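Local atomic coordinates of folylpolyglutamate synthase protein FOLC (Mycobacterium tuberculosis, PDB entry 2VOS), a protein that probably catalyses the ATP-dependent joining of L-glutamate to dihydropteroate and, repeatedly, to tetrahydrofolates, giving dihydrofolate and folylpolyglutamates. Residues 28-33 with 118-123; 54-59 with 131-136; 108-113 with 164-169; 125-130 with 155-160. All coordinates share one frame; numbering follows the deposited sequence.

Interaction 1. Residues 28-33 with 118-123; sequences LQVEHL and AQYVAT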
# COMPACT_ATOMS: atom_id res chain seq x y z
N LEU A 28 -11.47 18.31 8.54
CA LEU A 28 -12.36 18.34 7.35
C LEU A 28 -12.19 19.65 6.53
O LEU A 28 -12.20 19.65 5.28
CB LEU A 28 -13.82 18.19 7.79
CG LEU A 28 -14.07 16.76 8.33
CD1 LEU A 28 -15.53 16.48 8.66
CD2 LEU A 28 -13.62 15.75 7.33
N GLN A 29 -12.03 20.75 7.24
CA GLN A 29 -11.76 22.03 6.58
C GLN A 29 -10.48 21.94 5.73
O GLN A 29 -10.45 22.37 4.57
CB GLN A 29 -11.52 23.06 7.68
CG GLN A 29 -12.14 24.40 7.53
CD GLN A 29 -12.25 25.09 8.90
OE1 GLN A 29 -11.25 25.37 9.56
NE2 GLN A 29 -13.47 25.33 9.33
N VAL A 30 -9.40 21.42 6.32
CA VAL A 30 -8.18 21.28 5.54
C VAL A 30 -8.36 20.43 4.29
O VAL A 30 -7.85 20.79 3.20
CB VAL A 30 -7.00 20.78 6.38
CG1 VAL A 30 -5.75 20.39 5.43
CG2 VAL A 30 -6.64 21.86 7.45
N GLU A 31 -9.07 19.30 4.44
CA GLU A 31 -9.22 18.35 3.30
C GLU A 31 -10.07 18.99 2.18
O GLU A 31 -9.82 18.75 0.96
CB GLU A 31 -9.92 17.06 3.76
CG GLU A 31 -9.02 16.19 4.57
CD GLU A 31 -7.82 15.81 3.75
OE1 GLU A 31 -7.95 14.95 2.88
OE2 GLU A 31 -6.74 16.39 3.96
N HIS A 32 -11.09 19.75 2.60
CA HIS A 32 -11.94 20.50 1.64
C HIS A 32 -11.07 21.42 0.76
O HIS A 32 -11.26 21.48 -0.45
CB HIS A 32 -13.03 21.30 2.37
CG HIS A 32 -14.04 21.94 1.45
ND1 HIS A 32 -14.80 21.21 0.55
CD2 HIS A 32 -14.41 23.23 1.29
CE1 HIS A 32 -15.59 22.03 -0.12
NE2 HIS A 32 -15.37 23.26 0.31
N LEU A 33 -10.12 22.13 1.37
CA LEU A 33 -9.20 22.96 0.59
C LEU A 33 -8.32 22.13 -0.31
O LEU A 33 -8.17 22.46 -1.49
CB LEU A 33 -8.25 23.80 1.47
CG LEU A 33 -8.88 24.91 2.29
CD1 LEU A 33 -7.74 25.57 3.09
CD2 LEU A 33 -9.62 25.88 1.40
N ALA A 118 -5.45 17.00 15.07
CA ALA A 118 -4.92 18.31 15.44
C ALA A 118 -3.48 18.55 14.87
O ALA A 118 -3.14 19.61 14.32
CB ALA A 118 -4.99 18.43 16.99
N GLN A 119 -2.63 17.54 14.96
CA GLN A 119 -1.28 17.65 14.48
C GLN A 119 -1.30 17.76 12.97
O GLN A 119 -0.40 18.40 12.41
CB GLN A 119 -0.51 16.39 14.85
CG GLN A 119 0.04 16.43 16.28
CD GLN A 119 0.19 15.05 16.98
OE1 GLN A 119 -0.08 13.95 16.43
NE2 GLN A 119 0.59 15.13 18.23
N TYR A 120 -2.26 17.08 12.30
CA TYR A 120 -2.30 17.09 10.82
C TYR A 120 -2.61 18.51 10.37
O TYR A 120 -1.98 19.06 9.46
CB TYR A 120 -3.36 16.10 10.35
CG TYR A 120 -3.65 16.00 8.86
CD1 TYR A 120 -2.99 15.05 8.07
CD2 TYR A 120 -4.60 16.81 8.24
CE1 TYR A 120 -3.26 14.92 6.67
CE2 TYR A 120 -4.88 16.68 6.80
CZ TYR A 120 -4.21 15.72 6.06
OH TYR A 120 -4.46 15.53 4.71
N VAL A 121 -3.64 19.10 10.99
CA VAL A 121 -4.01 20.51 10.73
C VAL A 121 -2.85 21.46 11.06
O VAL A 121 -2.56 22.32 10.25
CB VAL A 121 -5.30 20.90 11.54
CG1 VAL A 121 -5.61 22.38 11.47
CG2 VAL A 121 -6.50 20.07 11.02
N ALA A 122 -2.20 21.32 12.24
CA ALA A 122 -1.09 22.21 12.60
C ALA A 122 0.04 22.08 11.58
O ALA A 122 0.69 23.05 11.26
CB ALA A 122 -0.55 21.86 14.01
N THR A 123 0.28 20.87 11.07
CA THR A 123 1.33 20.69 10.06
C THR A 123 0.99 21.43 8.77
O THR A 123 1.82 22.12 8.22
CB THR A 123 1.61 19.19 9.81
OG1 THR A 123 1.99 18.60 11.06
CG2 THR A 123 2.74 18.98 8.83
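V30 and V121 mark the point where two helices, residues 28-33 and 118-123, come nearest: their CA atoms lie 6.7 Å apart, while the segment axes run 10.2 Å apart at closest approach and diverge by 45°. Two valines, short and broad, fill the gap where the backbones come nearest. The CG2 methyl of V30 meets CG2 of V121 at 4.0 Å, and the other methyl of V30, CG1, touches CE2 of the Y120 ring at 4.0 Å. Beside this apolar patch a longer reach is needed, and Y120 makes it. With CG anti to the backbone N (chi1 176°) its ring is carried across to the other helix, where Y120 OH donates a short hydrogen bond of 2.5 Å to E31 OE2. The glutamate bends at chi2 to present this oxygen near the ring plane, at the hydroxyl edge. Its carboxylate is turned 64° against the ring, and the hydroxyl comes in from above the carboxylate plane. The second oxygen, OE1, forms a salt bridge with K151, so both oxygens of this buried carboxylate are engaged, which probably favours its charged form. Around the pair, Y120 packs on L155 and M158 of helix 151-165 and on P104 and I115 from loops; near the start of helix 117-140, E23 of helix 23-34 accepts a bond from the backbone N of A118.

Interaction 2. Residues 54-59 with 131-136; sequences MDLLGS and VALIDQ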
# COMPACT_ATOMS: atom_id res chain seq x y z
N MSE A 54 10.44 22.56 -0.61
CA MSE A 54 11.43 22.02 0.34
C MSE A 54 12.55 23.06 0.60
O MSE A 54 12.94 23.26 1.74
CB MSE A 54 12.10 20.76 -0.20
CG MSE A 54 11.30 19.49 -0.13
SE MSE A 54 10.51 19.18 1.67
CE MSE A 54 8.85 19.54 0.86
N ASP A 55 13.06 23.73 -0.44
CA ASP A 55 14.02 24.82 -0.20
C ASP A 55 13.52 25.89 0.78
O ASP A 55 14.25 26.30 1.69
CB ASP A 55 14.43 25.52 -1.49
CG ASP A 55 15.34 24.71 -2.29
OD1 ASP A 55 15.58 23.52 -1.89
OD2 ASP A 55 15.82 25.23 -3.32
N LEU A 56 12.33 26.40 0.54
CA LEU A 56 11.72 27.39 1.42
C LEU A 56 11.57 26.87 2.86
O LEU A 56 11.64 27.63 3.82
CB LEU A 56 10.32 27.77 0.91
CG LEU A 56 10.28 28.67 -0.34
CD1 LEU A 56 8.83 28.92 -0.75
CD2 LEU A 56 10.99 30.00 -0.04
N LEU A 57 11.30 25.57 2.99
CA LEU A 57 11.05 24.95 4.32
C LEU A 57 12.35 24.71 5.05
O LEU A 57 12.34 24.25 6.20
CB LEU A 57 10.38 23.60 4.14
CG LEU A 57 8.86 23.50 4.36
CD1 LEU A 57 8.21 24.80 4.62
CD2 LEU A 57 8.12 22.70 3.32
N GLY A 58 13.49 24.92 4.38
CA GLY A 58 14.75 24.54 4.98
C GLY A 58 15.19 23.10 4.68
O GLY A 58 16.07 22.57 5.37
N SER A 59 14.63 22.47 3.65
CA SER A 59 15.05 21.08 3.27
C SER A 59 14.91 20.06 4.42
O SER A 59 15.82 19.28 4.70
CB SER A 59 16.48 21.05 2.68
OG SER A 59 16.51 21.81 1.48
N VAL A 131 3.60 27.09 0.94
CA VAL A 131 2.81 26.50 -0.14
C VAL A 131 2.12 27.59 -0.97
O VAL A 131 2.16 27.54 -2.19
CB VAL A 131 1.73 25.53 0.41
CG1 VAL A 131 0.75 25.11 -0.70
CG2 VAL A 131 2.40 24.33 1.08
N ALA A 132 1.46 28.55 -0.31
CA ALA A 132 0.81 29.69 -1.03
C ALA A 132 1.83 30.43 -1.91
O ALA A 132 1.53 30.88 -3.01
CB ALA A 132 0.20 30.68 -0.04
N LEU A 133 3.05 30.57 -1.40
CA LEU A 133 4.06 31.33 -2.13
C LEU A 133 4.47 30.57 -3.39
O LEU A 133 4.59 31.16 -4.46
CB LEU A 133 5.26 31.60 -1.23
CG LEU A 133 6.35 32.50 -1.81
CD1 LEU A 133 5.76 33.88 -2.22
CD2 LEU A 133 7.47 32.67 -0.77
N ILE A 134 4.69 29.27 -3.27
CA ILE A 134 4.98 28.44 -4.44
C ILE A 134 3.80 28.43 -5.41
O ILE A 134 4.01 28.53 -6.64
CB ILE A 134 5.36 26.97 -4.09
CG1 ILE A 134 6.63 26.91 -3.24
CG2 ILE A 134 5.55 26.13 -5.38
CD1 ILE A 134 7.83 27.67 -3.84
N ASP A 135 2.57 28.33 -4.89
CA ASP A 135 1.35 28.36 -5.74
C ASP A 135 1.37 29.63 -6.59
O ASP A 135 1.06 29.59 -7.75
CB ASP A 135 0.03 28.39 -4.94
CG ASP A 135 -0.39 27.04 -4.34
OD1 ASP A 135 -0.02 25.94 -4.81
OD2 ASP A 135 -1.14 27.08 -3.35
N GLN A 136 1.70 30.77 -5.97
CA GLN A 136 1.68 32.07 -6.67
C GLN A 136 2.88 32.23 -7.65
O GLN A 136 2.70 32.71 -8.77
CB GLN A 136 1.62 33.24 -5.67
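L56, I134 and L133 make this contact between the end of helix 48-56 and the C-terminal half of helix 117-140. L56 buries by far the most surface. Its CG stands beside the backbone N, opposite the carbonyl carbon (chi1 -74°), and from there the CD1 methyl serves both partners. L56 CD1 lies 3.5 Å from I134 CD1, closer than carbons usually pack, and 3.9 Å from I134 CG1. The two side chains run antiparallel past one another and overlap at their terminal methyls. I134 is folded at chi2 (-53°), which swings its terminal methyl away from an extended course. L133, one residue earlier, offers CD2 to the same L56 methyl, CD1, at 4.0 Å. Just beyond L56 the helix is closed by a Schellman motif: S59 N returns to M54 O, G58 N to D55 O, and G58 takes the positive phi that this ending requires. I134 also packs on R49, A52 and L53, which places it on the buried side, whereas L56 and L133 remain largely exposed. No hydrogen bond or charge joins the segments; attraction here is purely apolar and weakly directional, resting on the exclusion of water from three branched aliphatic side chains.

Interaction 3. Residues 108-113 with 164-169; sequences ISIDGK and ADAPVD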
# COMPACT_ATOMS: atom_id res chain seq x y z
N ILE A 108 0.47 10.14 7.50
CA ILE A 108 1.66 10.60 8.24
C ILE A 108 1.64 9.97 9.61
O ILE A 108 0.77 10.30 10.42
CB ILE A 108 1.67 12.16 8.39
CG1 ILE A 108 1.43 12.81 7.01
CG2 ILE A 108 2.97 12.65 9.15
CD1 ILE A 108 1.13 14.36 7.05
N SER A 109 2.59 9.07 9.86
CA SER A 109 2.66 8.35 11.10
C SER A 109 3.99 8.63 11.74
O SER A 109 4.99 8.79 11.05
CB SER A 109 2.55 6.84 10.86
OG SER A 109 1.26 6.54 10.28
N ILE A 110 3.98 8.72 13.06
CA ILE A 110 5.24 8.87 13.87
C ILE A 110 5.16 7.79 14.94
O ILE A 110 4.05 7.60 15.50
CB ILE A 110 5.29 10.25 14.61
CG1 ILE A 110 5.21 11.43 13.60
CG2 ILE A 110 6.57 10.32 15.56
CD1 ILE A 110 6.38 11.53 12.71
N ASP A 111 6.25 7.06 15.15
CA ASP A 111 6.35 6.02 16.15
C ASP A 111 5.36 4.91 15.84
O ASP A 111 4.86 4.30 16.77
CB ASP A 111 6.01 6.57 17.55
CG ASP A 111 6.98 7.67 18.02
OD1 ASP A 111 8.22 7.44 17.95
OD2 ASP A 111 6.50 8.75 18.48
N GLY A 112 5.02 4.68 14.57
CA GLY A 112 4.14 3.56 14.19
C GLY A 112 2.65 3.86 14.27
O GLY A 112 1.85 2.97 14.11
N LYS A 113 2.27 5.10 14.54
CA LYS A 113 0.86 5.50 14.70
C LYS A 113 0.52 6.75 13.89
O LYS A 113 1.32 7.67 13.84
CB LYS A 113 0.53 5.84 16.19
CG LYS A 113 0.74 4.62 17.15
CD LYS A 113 0.83 5.13 18.61
N ALA A 164 10.57 16.22 10.50
CA ALA A 164 11.60 17.11 11.08
C ALA A 164 11.11 17.76 12.41
O ALA A 164 11.92 17.98 13.32
CB ALA A 164 12.02 18.19 10.05
N ASP A 165 9.82 18.11 12.49
CA ASP A 165 9.19 18.62 13.73
C ASP A 165 9.27 17.65 14.87
O ASP A 165 9.31 18.07 16.02
CB ASP A 165 7.67 18.88 13.50
CG ASP A 165 7.41 20.08 12.59
OD1 ASP A 165 8.31 20.95 12.42
OD2 ASP A 165 6.28 20.17 12.04
N ALA A 166 9.23 16.33 14.57
CA ALA A 166 9.05 15.33 15.65
C ALA A 166 10.16 15.32 16.72
O ALA A 166 9.85 15.38 17.94
CB ALA A 166 8.83 13.89 15.07
N PRO A 167 11.43 15.13 16.32
CA PRO A 167 11.95 14.69 15.04
C PRO A 167 12.05 13.19 15.03
O PRO A 167 11.94 12.59 16.07
CB PRO A 167 13.39 15.26 15.02
CG PRO A 167 13.79 15.28 16.43
CD PRO A 167 12.53 15.39 17.28
N VAL A 168 12.31 12.59 13.89
CA VAL A 168 12.44 11.14 13.79
C VAL A 168 13.93 10.76 13.61
O VAL A 168 14.77 11.63 13.33
CB VAL A 168 11.61 10.58 12.61
CG1 VAL A 168 10.11 10.99 12.73
CG2 VAL A 168 12.16 11.04 11.28
N ASP A 169 14.26 9.49 13.83
CA ASP A 169 15.61 8.96 13.50
C ASP A 169 15.64 8.46 12.02
O ASP A 169 16.69 8.52 11.35
CB ASP A 169 15.96 7.76 14.40
CG ASP A 169 16.11 8.14 15.81
OD1 ASP A 169 16.66 9.23 16.03
OD2 ASP A 169 15.68 7.36 16.70
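I110 touches A166 and V168 at the side of a beta hairpin, where a type I' turn from I110 to K113 links strand 108-110 to the edge strand 113-114 of the mixed sheet. The opposing residues belong to the connection between helix 151-165 and strand 170-174, in the P-loop NTPase-like middle domain characteristic of Mur ligases. One methyl of the isoleucine does all the touching from its side. I110 has CG1 opposite its carbonyl carbon (chi1 -58°), and a second bend at chi2 (-67°) folds CD1 over, so that it faces both partners. V168 approaches at about a right angle to I110 and presents CG1, which likewise stands opposite its own carbonyl carbon. A166 adds only its CB, the small residue bringing the backbone close to the isoleucine, just before the cis peptide bond to P167. The turn itself needs positive phi at both corners, taken by D111 and by G112, where any side chain would press on the preceding carbonyl oxygen. R92 ties the two sides together: its guanidinium forms a salt bridge with D111, and its backbone N is bonded by the D169 carboxylate. F163 of helix 151-165 packs against both I110 and V168, backing the little aliphatic cluster. At its centre, I110 CD1 lies 3.8 Å from V168 CG1 and 4.1 Å from A166 CB.

Interaction 4. Residues 125-130 with 155-160; sequences REIEPL and LTAMAF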
# COMPACT_ATOMS: atom_id res chain seq x y z
N ARG A 125 -1.09 24.04 8.48
CA ARG A 125 -1.05 25.46 8.77
C ARG A 125 0.38 25.96 8.81
O ARG A 125 0.68 27.06 8.35
CB ARG A 125 -1.69 25.77 10.11
CG ARG A 125 -3.23 25.64 10.19
CD ARG A 125 -3.68 26.35 11.50
NE ARG A 125 -5.11 26.63 11.53
CZ ARG A 125 -5.65 27.75 11.05
NH1 ARG A 125 -4.87 28.69 10.49
NH2 ARG A 125 -6.97 27.93 11.12
N GLU A 126 1.29 25.18 9.38
CA GLU A 126 2.66 25.68 9.48
C GLU A 126 3.34 25.79 8.12
O GLU A 126 4.07 26.76 7.90
CB GLU A 126 3.49 24.86 10.46
CG GLU A 126 4.37 23.82 9.84
CD GLU A 126 5.12 23.01 10.92
OE1 GLU A 126 5.25 23.51 12.05
OE2 GLU A 126 5.57 21.90 10.65
N ILE A 127 3.11 24.85 7.18
CA ILE A 127 3.68 25.03 5.84
C ILE A 127 2.86 25.90 4.88
O ILE A 127 3.41 26.41 3.89
CB ILE A 127 4.07 23.72 5.17
CG1 ILE A 127 2.83 22.94 4.75
CG2 ILE A 127 5.01 22.87 6.08
CD1 ILE A 127 3.20 21.85 3.69
N GLU A 128 1.59 26.16 5.19
CA GLU A 128 0.69 26.79 4.20
C GLU A 128 1.23 28.13 3.62
O GLU A 128 1.09 28.38 2.40
CB GLU A 128 -0.72 27.03 4.79
CG GLU A 128 -1.75 27.53 3.73
CD GLU A 128 -3.12 27.84 4.36
OE1 GLU A 128 -3.14 28.66 5.27
OE2 GLU A 128 -4.15 27.27 3.93
N PRO A 129 1.77 29.02 4.48
CA PRO A 129 2.24 30.27 3.83
C PRO A 129 3.33 30.00 2.72
O PRO A 129 3.41 30.74 1.73
CB PRO A 129 2.81 31.12 4.99
CG PRO A 129 2.30 30.50 6.27
CD PRO A 129 1.90 29.05 5.96
N LEU A 130 4.14 28.95 2.88
CA LEU A 130 5.19 28.65 1.91
C LEU A 130 4.59 27.95 0.70
O LEU A 130 5.02 28.16 -0.44
CB LEU A 130 6.31 27.77 2.54
CG LEU A 130 7.12 28.39 3.70
CD1 LEU A 130 7.42 29.87 3.37
CD2 LEU A 130 6.38 28.23 5.07
N LEU A 155 0.66 17.03 0.68
CA LEU A 155 0.71 15.97 1.68
C LEU A 155 2.14 15.51 1.90
O LEU A 155 2.57 15.24 3.03
CB LEU A 155 -0.13 14.78 1.24
CG LEU A 155 -1.63 14.97 1.25
CD1 LEU A 155 -2.35 13.79 0.47
CD2 LEU A 155 -2.14 15.15 2.68
N THR A 156 2.91 15.44 0.82
CA THR A 156 4.26 14.91 0.92
C THR A 156 5.11 15.93 1.68
O THR A 156 5.88 15.55 2.55
CB THR A 156 4.82 14.66 -0.47
OG1 THR A 156 4.10 13.54 -1.03
CG2 THR A 156 6.36 14.31 -0.41
N ALA A 157 4.90 17.22 1.41
CA ALA A 157 5.63 18.22 2.14
C ALA A 157 5.25 18.21 3.62
O ALA A 157 6.09 18.36 4.50
CB ALA A 157 5.38 19.62 1.53
N MSE A 158 3.96 18.06 3.88
CA MSE A 158 3.53 17.90 5.26
C MSE A 158 4.22 16.75 5.97
O MSE A 158 4.65 16.89 7.14
CB MSE A 158 1.99 17.72 5.32
CG MSE A 158 1.22 18.99 5.00
SE MSE A 158 -0.69 18.53 4.77
CE MSE A 158 -1.09 17.79 6.51
N ALA A 159 4.32 15.58 5.33
CA ALA A 159 4.95 14.43 5.99
C ALA A 159 6.42 14.82 6.34
O ALA A 159 6.93 14.58 7.49
CB ALA A 159 4.90 13.19 5.08
N PHE A 160 7.12 15.37 5.35
CA PHE A 160 8.54 15.68 5.53
C PHE A 160 8.75 16.72 6.63
O PHE A 160 9.73 16.61 7.38
CB PHE A 160 9.21 16.18 4.22
CG PHE A 160 9.34 15.12 3.14
CD1 PHE A 160 9.57 13.79 3.49
CD2 PHE A 160 9.26 15.46 1.80
CE1 PHE A 160 9.67 12.79 2.53
CE2 PHE A 160 9.43 14.43 0.79
CZ PHE A 160 9.62 13.10 1.17
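I127 packs on A157 and M158 where helix 117-140 meets the next helix, 151-165, in the helical layer beside the mixed sheet of this P-loop NTPase-like domain. I127 reaches out with CD1 alone, 3.8 Å from A157 CB and 3.7 Å from M158 CG. It comes across M158 at about a right angle. Its CG1 lies between the backbone N and the carbonyl carbon (chi1 71°), a demanding rotamer for a beta-branched residue in a helix, and an extended chi2 then carries the methyl to the neighbouring helix. A157, being small, lets that methyl come near the backbone. M158, present as selenomethionine, contributes its flexible shaft and then bends at chi3. Further out, helix 48-56 reaches A157 through L53 and M54, while T123 and Y124 touch M158; A161 adds a further contact to I127. Just after I127, at P129 and L130, the helix is kinked. P129 has no backbone N-H, so it cannot make the helical bond to the turn before. At the kink L130 N bonds three residues back, to I127 O at 2.8 Å, and not four back.

How the interactions relate
Helix 117-140 runs through interactions 1, 4 and 2, taking helices 23-34, 151-165 and 48-56 in turn as partners; helix 151-165 then carries the series to interaction 3 at the hairpin edge of the sheet. Interactions 1 and 4 are buried and touch each other through Y120, T123, L155 and M158. Interaction 2, partly buried, adjoins interaction 4 through M54 on A157 and F160, whereas interaction 3 lies at the surface and meets interaction 4 through I108. Across their own segments, interactions 2, 3 and 4 are wholly apolar, each centred on one terminal methyl. Interaction 1 alone adds a hydrogen bond, pairing a buried phenol with a carboxylate.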